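Local coordinates for uncharacterized protein Atu1872 (PDB 2QNT) that is of unknown function but belongs to the glyoxalase/bleomycin resistance protein/dioxygenase family, and so may be a metal-dependent enzyme or a small-molecule binding protein, at residues V10-K23 with G39-G53. Residues are numbered along the deposited sequence; the frame is centred on the assembly and turned at random. Where two conformers were deposited one is given.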
loop_
_atom_site.group_PDB
_atom_site.type_symbol
_atom_site.label_atom_id
_atom_site.label_comp_id
_atom_site.label_asym_id
_atom_site.label_seq_id
_atom_site.Cartn_x
_atom_site.Cartn_y
_atom_site.Cartn_z
ATOM N N VAL A 10 -6.911 3.296 -5.422
ATOM C CA VAL A 10 -6.062 4.018 -6.332
ATOM C C VAL A 10 -4.598 3.788 -6.035
ATOM O O VAL A 10 -3.870 3.234 -6.862
ATOM C CB VAL A 10 -6.433 5.500 -6.393
ATOM C CG1 VAL A 10 -5.496 6.232 -7.350
ATOM C CG2 VAL A 10 -7.912 5.645 -6.879
ATOM N N ASN A 11 -4.128 4.154 -4.838
ATOM C CA ASN A 11 -2.682 4.053 -4.499
ATOM C C ASN A 11 -2.473 3.737 -3.028
ATOM O O ASN A 11 -3.094 4.409 -2.232
ATOM C CB ASN A 11 -1.955 5.404 -4.682
ATOM C CG ASN A 11 -1.971 5.928 -6.115
ATOM O OD1 ASN A 11 -1.395 5.321 -7.019
ATOM N ND2 ASN A 11 -2.567 7.101 -6.301
ATOM N N PRO A 12 -1.499 2.916 -2.674
ATOM C CA PRO A 12 -0.934 3.032 -1.350
ATOM C C PRO A 12 0.063 4.170 -1.388
ATOM O O PRO A 12 0.701 4.410 -2.407
ATOM C CB PRO A 12 -0.172 1.728 -1.175
ATOM C CG PRO A 12 0.282 1.383 -2.522
ATOM C CD PRO A 12 -0.736 1.951 -3.498
ATOM N N ILE A 13 0.254 4.828 -0.243
ATOM C CA ILE A 13 1.167 5.952 -0.149
ATOM C C ILE A 13 2.005 5.771 1.118
ATOM O O ILE A 13 1.714 6.338 2.156
ATOM C CB ILE A 13 0.450 7.306 -0.154
ATOM C CG1 ILE A 13 -0.556 7.403 -1.297
ATOM C CG2 ILE A 13 1.502 8.420 -0.244
ATOM C CD1 ILE A 13 -1.444 8.664 -1.272
ATOM N N PRO A 14 3.065 4.935 1.054
ATOM C CA PRO A 14 4.020 4.868 2.156
ATOM C C PRO A 14 4.644 6.223 2.408
ATOM O O PRO A 14 4.952 6.972 1.466
ATOM C CB PRO A 14 5.058 3.852 1.688
ATOM C CG PRO A 14 4.466 3.200 0.495
ATOM C CD PRO A 14 3.428 4.051 -0.068
ATOM N N PHE A 15 4.876 6.510 3.685
ATOM C CA PHE A 15 5.536 7.750 4.091
ATOM C C PHE A 15 7.040 7.559 4.042
ATOM O O PHE A 15 7.566 6.511 4.390
ATOM C CB PHE A 15 5.182 8.105 5.514
ATOM C CG PHE A 15 3.719 8.458 5.764
ATOM C CD1 PHE A 15 2.752 8.390 4.768
ATOM C CD2 PHE A 15 3.309 8.761 7.047
ATOM C CE1 PHE A 15 1.403 8.676 5.048
ATOM C CE2 PHE A 15 1.946 9.040 7.311
ATOM C CZ PHE A 15 1.030 8.986 6.315
ATOM N N VAL A 16 7.738 8.580 3.567
ATOM C CA VAL A 16 9.205 8.537 3.431
ATOM C C VAL A 16 9.837 9.775 4.036
ATOM O O VAL A 16 9.241 10.849 4.052
ATOM C CB VAL A 16 9.648 8.328 1.949
ATOM C CG1 VAL A 16 8.982 7.063 1.386
ATOM C CG2 VAL A 16 9.337 9.550 1.069
ATOM N N ARG A 17 11.053 9.630 4.556
ATOM C CA ARG A 17 11.752 10.755 5.193
ATOM C C ARG A 17 12.329 11.736 4.171
ATOM O O ARG A 17 12.361 12.950 4.423
ATOM C CB ARG A 17 12.856 10.234 6.116
ATOM C CG ARG A 17 13.443 11.203 7.081
ATOM C CD ARG A 17 14.506 10.514 7.954
ATOM N NE ARG A 17 13.915 9.856 9.126
ATOM C CZ ARG A 17 14.536 8.953 9.889
ATOM N NH1 ARG A 17 15.777 8.569 9.616
ATOM N NH2 ARG A 17 13.908 8.420 10.932
ATOM N N ASP A 18 12.736 11.229 3.017
ATOM C CA ASP A 18 13.465 12.025 2.022
ATOM C C ASP A 18 12.939 11.590 0.664
ATOM O O ASP A 18 13.203 10.480 0.220
ATOM C CB ASP A 18 14.976 11.766 2.179
ATOM C CG ASP A 18 15.830 12.597 1.262
ATOM O OD1 ASP A 18 15.571 12.708 0.060
ATOM O OD2 ASP A 18 16.809 13.164 1.767
ATOM N N ILE A 19 12.156 12.445 0.021
ATOM C CA ILE A 19 11.539 12.095 -1.256
ATOM C C ILE A 19 12.574 11.855 -2.369
ATOM O O ILE A 19 12.422 10.957 -3.185
ATOM C CB ILE A 19 10.478 13.159 -1.672
ATOM C CG1 ILE A 19 9.466 12.584 -2.668
ATOM C CG2 ILE A 19 11.125 14.464 -2.175
ATOM C CD1 ILE A 19 8.524 11.521 -2.099
ATOM N N ASN A 20 13.656 12.607 -2.370
ATOM C CA ASN A 20 14.676 12.375 -3.384
ATOM C C ASN A 20 15.376 11.027 -3.250
ATOM O O ASN A 20 15.568 10.318 -4.253
ATOM C CB ASN A 20 15.650 13.558 -3.379
ATOM C CG ASN A 20 14.950 14.858 -3.732
ATOM O OD1 ASN A 20 14.088 14.878 -4.612
ATOM N ND2 ASN A 20 15.285 15.936 -3.026
ATOM N N ARG A 21 15.715 10.644 -2.024
ATOM C CA ARG A 21 16.319 9.346 -1.698
ATOM C C ARG A 21 15.408 8.229 -2.185
ATOM O O ARG A 21 15.812 7.287 -2.845
ATOM C CB ARG A 21 16.484 9.267 -0.169
ATOM C CG ARG A 21 16.791 7.909 0.453
ATOM C CD ARG A 21 17.260 8.022 1.940
ATOM N NE ARG A 21 16.154 8.003 2.917
ATOM C CZ ARG A 21 16.200 7.388 4.098
ATOM N NH1 ARG A 21 17.305 6.760 4.500
ATOM N NH2 ARG A 21 15.125 7.377 4.890
ATOM N N SER A 22 14.145 8.333 -1.807
ATOM C CA SER A 22 13.175 7.321 -2.177
ATOM C C SER A 22 12.932 7.288 -3.674
ATOM O O SER A 22 13.001 6.208 -4.296
ATOM C CB SER A 22 11.880 7.554 -1.417
ATOM O OG SER A 22 12.122 7.448 -0.029
ATOM N N LYS A 23 12.683 8.458 -4.264
ATOM C CA LYS A 23 12.411 8.533 -5.703
ATOM C C LYS A 23 13.532 7.844 -6.502
ATOM O O LYS A 23 13.283 7.041 -7.405
ATOM C CB LYS A 23 12.250 9.989 -6.128
ATOM C CG LYS A 23 12.084 10.244 -7.610
ATOM C CD LYS A 23 11.658 11.680 -7.836
ATOM C CE LYS A 23 12.814 12.635 -7.594
ATOM N NZ LYS A 23 12.478 14.013 -8.032
ATOM N N GLY A 39 6.859 16.944 -6.249
ATOM C CA GLY A 39 7.797 17.414 -5.246
ATOM C C GLY A 39 7.710 16.509 -4.031
ATOM O O GLY A 39 8.481 15.576 -3.890
ATOM N N SER A 40 6.746 16.778 -3.155
ATOM C CA SER A 40 6.600 16.008 -1.910
ATOM C C SER A 40 5.878 14.681 -2.128
ATOM O O SER A 40 5.772 13.891 -1.201
ATOM C CB SER A 40 5.853 16.813 -0.835
ATOM O OG SER A 40 4.494 17.044 -1.176
ATOM N N PHE A 41 5.361 14.465 -3.332
ATOM C CA PHE A 41 4.538 13.282 -3.662
ATOM C C PHE A 41 4.939 12.850 -5.037
ATOM O O PHE A 41 5.041 13.668 -5.936
ATOM C CB PHE A 41 3.057 13.705 -3.621
ATOM C CG PHE A 41 2.026 12.624 -3.958
ATOM C CD1 PHE A 41 0.987 12.883 -4.873
ATOM C CD2 PHE A 41 2.054 11.380 -3.353
ATOM C CE1 PHE A 41 0.034 11.906 -5.151
ATOM C CE2 PHE A 41 1.076 10.434 -3.611
ATOM C CZ PHE A 41 0.077 10.672 -4.518
ATOM N N VAL A 42 5.156 11.554 -5.212
ATOM C CA VAL A 42 5.528 10.999 -6.485
ATOM C C VAL A 42 4.616 9.820 -6.807
ATOM O O VAL A 42 4.455 8.912 -6.001
ATOM C CB VAL A 42 7.032 10.543 -6.496
ATOM C CG1 VAL A 42 7.411 9.963 -7.868
ATOM C CG2 VAL A 42 7.977 11.693 -6.124
ATOM N N LEU A 43 4.005 9.870 -7.988
ATOM C CA LEU A 43 3.208 8.778 -8.526
ATOM C C LEU A 43 4.035 8.030 -9.547
ATOM O O LEU A 43 4.606 8.652 -10.463
ATOM C CB LEU A 43 1.992 9.299 -9.258
ATOM C CG LEU A 43 0.927 10.020 -8.500
ATOM C CD1 LEU A 43 -0.134 10.500 -9.445
ATOM C CD2 LEU A 43 0.325 9.082 -7.487
ATOM N N PHE A 44 4.048 6.710 -9.413
ATOM C CA PHE A 44 4.690 5.843 -10.380
ATOM C C PHE A 44 3.679 5.120 -11.249
ATOM O O PHE A 44 2.536 4.917 -10.858
ATOM C CB PHE A 44 5.582 4.811 -9.710
ATOM C CG PHE A 44 6.712 5.404 -8.925
ATOM C CD1 PHE A 44 6.572 5.710 -7.576
ATOM C CD2 PHE A 44 7.927 5.657 -9.527
ATOM C CE1 PHE A 44 7.617 6.262 -6.866
ATOM C CE2 PHE A 44 8.973 6.223 -8.808
ATOM C CZ PHE A 44 8.818 6.512 -7.481
ATOM N N GLU A 45 4.131 4.697 -12.423
ATOM C CA GLU A 45 3.348 3.787 -13.255
ATOM C C GLU A 45 3.164 2.486 -12.440
ATOM O O GLU A 45 3.995 2.110 -11.597
ATOM C CB GLU A 45 4.041 3.522 -14.600
ATOM C CG GLU A 45 4.209 4.764 -15.482
ATOM C CD GLU A 45 4.812 4.479 -16.856
ATOM O OE1 GLU A 45 5.036 3.293 -17.182
ATOM O OE2 GLU A 45 5.067 5.449 -17.619
ATOM N N THR A 46 2.041 1.855 -12.677
ATOM C CA THR A 46 1.590 0.617 -12.109
ATOM C C THR A 46 1.023 0.776 -10.698
ATOM O O THR A 46 0.796 -0.199 -10.024
ATOM C CB THR A 46 2.613 -0.569 -12.264
ATOM O OG1 THR A 46 3.708 -0.455 -11.348
ATOM C CG2 THR A 46 3.152 -0.650 -13.705
ATOM N N GLY A 47 0.710 1.998 -10.307
ATOM C CA GLY A 47 -0.120 2.273 -9.138
ATOM C C GLY A 47 0.598 2.403 -7.809
ATOM O O GLY A 47 -0.011 2.170 -6.778
ATOM N N PHE A 48 1.889 2.642 -7.835
ATOM C CA PHE A 48 2.638 2.849 -6.616
ATOM C C PHE A 48 2.870 4.354 -6.448
ATOM O O PHE A 48 2.905 5.104 -7.417
ATOM C CB PHE A 48 3.980 2.120 -6.725
ATOM C CG PHE A 48 4.783 2.106 -5.461
ATOM C CD1 PHE A 48 6.012 2.771 -5.386
ATOM C CD2 PHE A 48 4.294 1.515 -4.310
ATOM C CE1 PHE A 48 6.747 2.791 -4.236
ATOM C CE2 PHE A 48 5.025 1.544 -3.145
ATOM C CZ PHE A 48 6.259 2.198 -3.103
ATOM N N ALA A 49 2.988 4.782 -5.197
ATOM C CA ALA A 49 3.231 6.185 -4.887
ATOM C C ALA A 49 3.971 6.310 -3.576
ATOM O O ALA A 49 3.979 5.375 -2.808
ATOM C CB ALA A 49 1.930 6.957 -4.809
ATOM N N ILE A 50 4.646 7.448 -3.378
ATOM C CA ILE A 50 5.364 7.737 -2.127
ATOM C C ILE A 50 5.118 9.194 -1.778
ATOM O O ILE A 50 4.921 10.026 -2.667
ATOM C CB ILE A 50 6.893 7.484 -2.260
ATOM C CG1 ILE A 50 7.472 8.226 -3.472
ATOM C CG2 ILE A 50 7.216 5.998 -2.348
ATOM C CD1 ILE A 50 9.021 8.120 -3.678
ATOM N N HIS A 51 5.167 9.520 -0.486
ATOM C CA HIS A 51 4.981 10.903 -0.058
ATOM C C HIS A 51 5.901 11.217 1.099
ATOM O O HIS A 51 6.056 10.399 2.002
ATOM C CB HIS A 51 3.529 11.140 0.412
ATOM C CG HIS A 51 3.027 12.565 0.372
ATOM N ND1 HIS A 51 3.572 13.616 1.095
ATOM C CD2 HIS A 51 1.968 13.088 -0.295
ATOM C CE1 HIS A 51 2.856 14.717 0.873
ATOM N NE2 HIS A 51 1.893 14.429 0.011
ATOM N N GLU A 52 6.540 12.381 1.078
ATOM C CA GLU A 52 7.293 12.836 2.239
ATOM C C GLU A 52 6.357 12.804 3.437
ATOM O O GLU A 52 5.233 13.297 3.368
ATOM C CB GLU A 52 7.896 14.202 1.982
ATOM C CG GLU A 52 8.869 14.641 3.079
ATOM C CD GLU A 52 8.172 15.242 4.285
ATOM O OE1 GLU A 52 7.161 15.931 4.099
ATOM O OE2 GLU A 52 8.631 15.040 5.435
ATOM N N GLY A 53 6.820 12.227 4.534
ATOM C CA GLY A 53 5.913 11.824 5.600
ATOM C C GLY A 53 5.378 12.968 6.437
ATOM O O GLY A 53 4.203 12.980 6.777
HETATM O O HOH W 1 -2.247 0.769 -6.604
HETATM O O HOH W 2 10.869 14.069 6.360
HETATM O O HOH W 3 10.206 14.839 -5.903
#
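Ile19, on the first turn of helix 19-29, buries 96 Å² against residues 39-53, more than any other residue of either segment. Its chi1 of -158° turns CG1 away from the backbone N, and the bend at chi2 (68°) brings CD1 to Ile50 CG1 at 3.7 Å, while Ile19 CG2 abuts Gly39 O at 3.3 Å. Ile19 CG1 meets Val42 CG2. Ile50 follows with 76 Å²: its longer branch is turned to the helix, where CD1 reaches Ser22 CB at 3.7 Å and also touches Lys23 N. Helix residues 19-23 thus lie on the sheet face bearing Val42 and Ile50, nearly antiparallel to strand 49-52 (161°). Ile13, third with 60 Å², runs alongside His51, with CG2 against His51 CB at 3.5 Å; its CD1 touches Phe41 CE2, the two side chains crossing at about a right angle. A bound HEPES, probably from the crystallisation liquor, lies about 4 Å from the Ile13 side chain and may mark a pocket. Three backbone bonds establish the parallel pairing: His51 N to Pro14 O, Val16 N to His51 O (2.9 Å) and Gly53 N to Val16 O. Residues Asn11 to Pro14 pair antiparallel with a strand of the second subunit, extending the sheet across the interface. Strand 7-16, helix 19-29 and the antiparallel strands that follow, in sheet order 1-4-3-2, form the βαβββ module of the vicinal oxygen chelate (glyoxalase) fold.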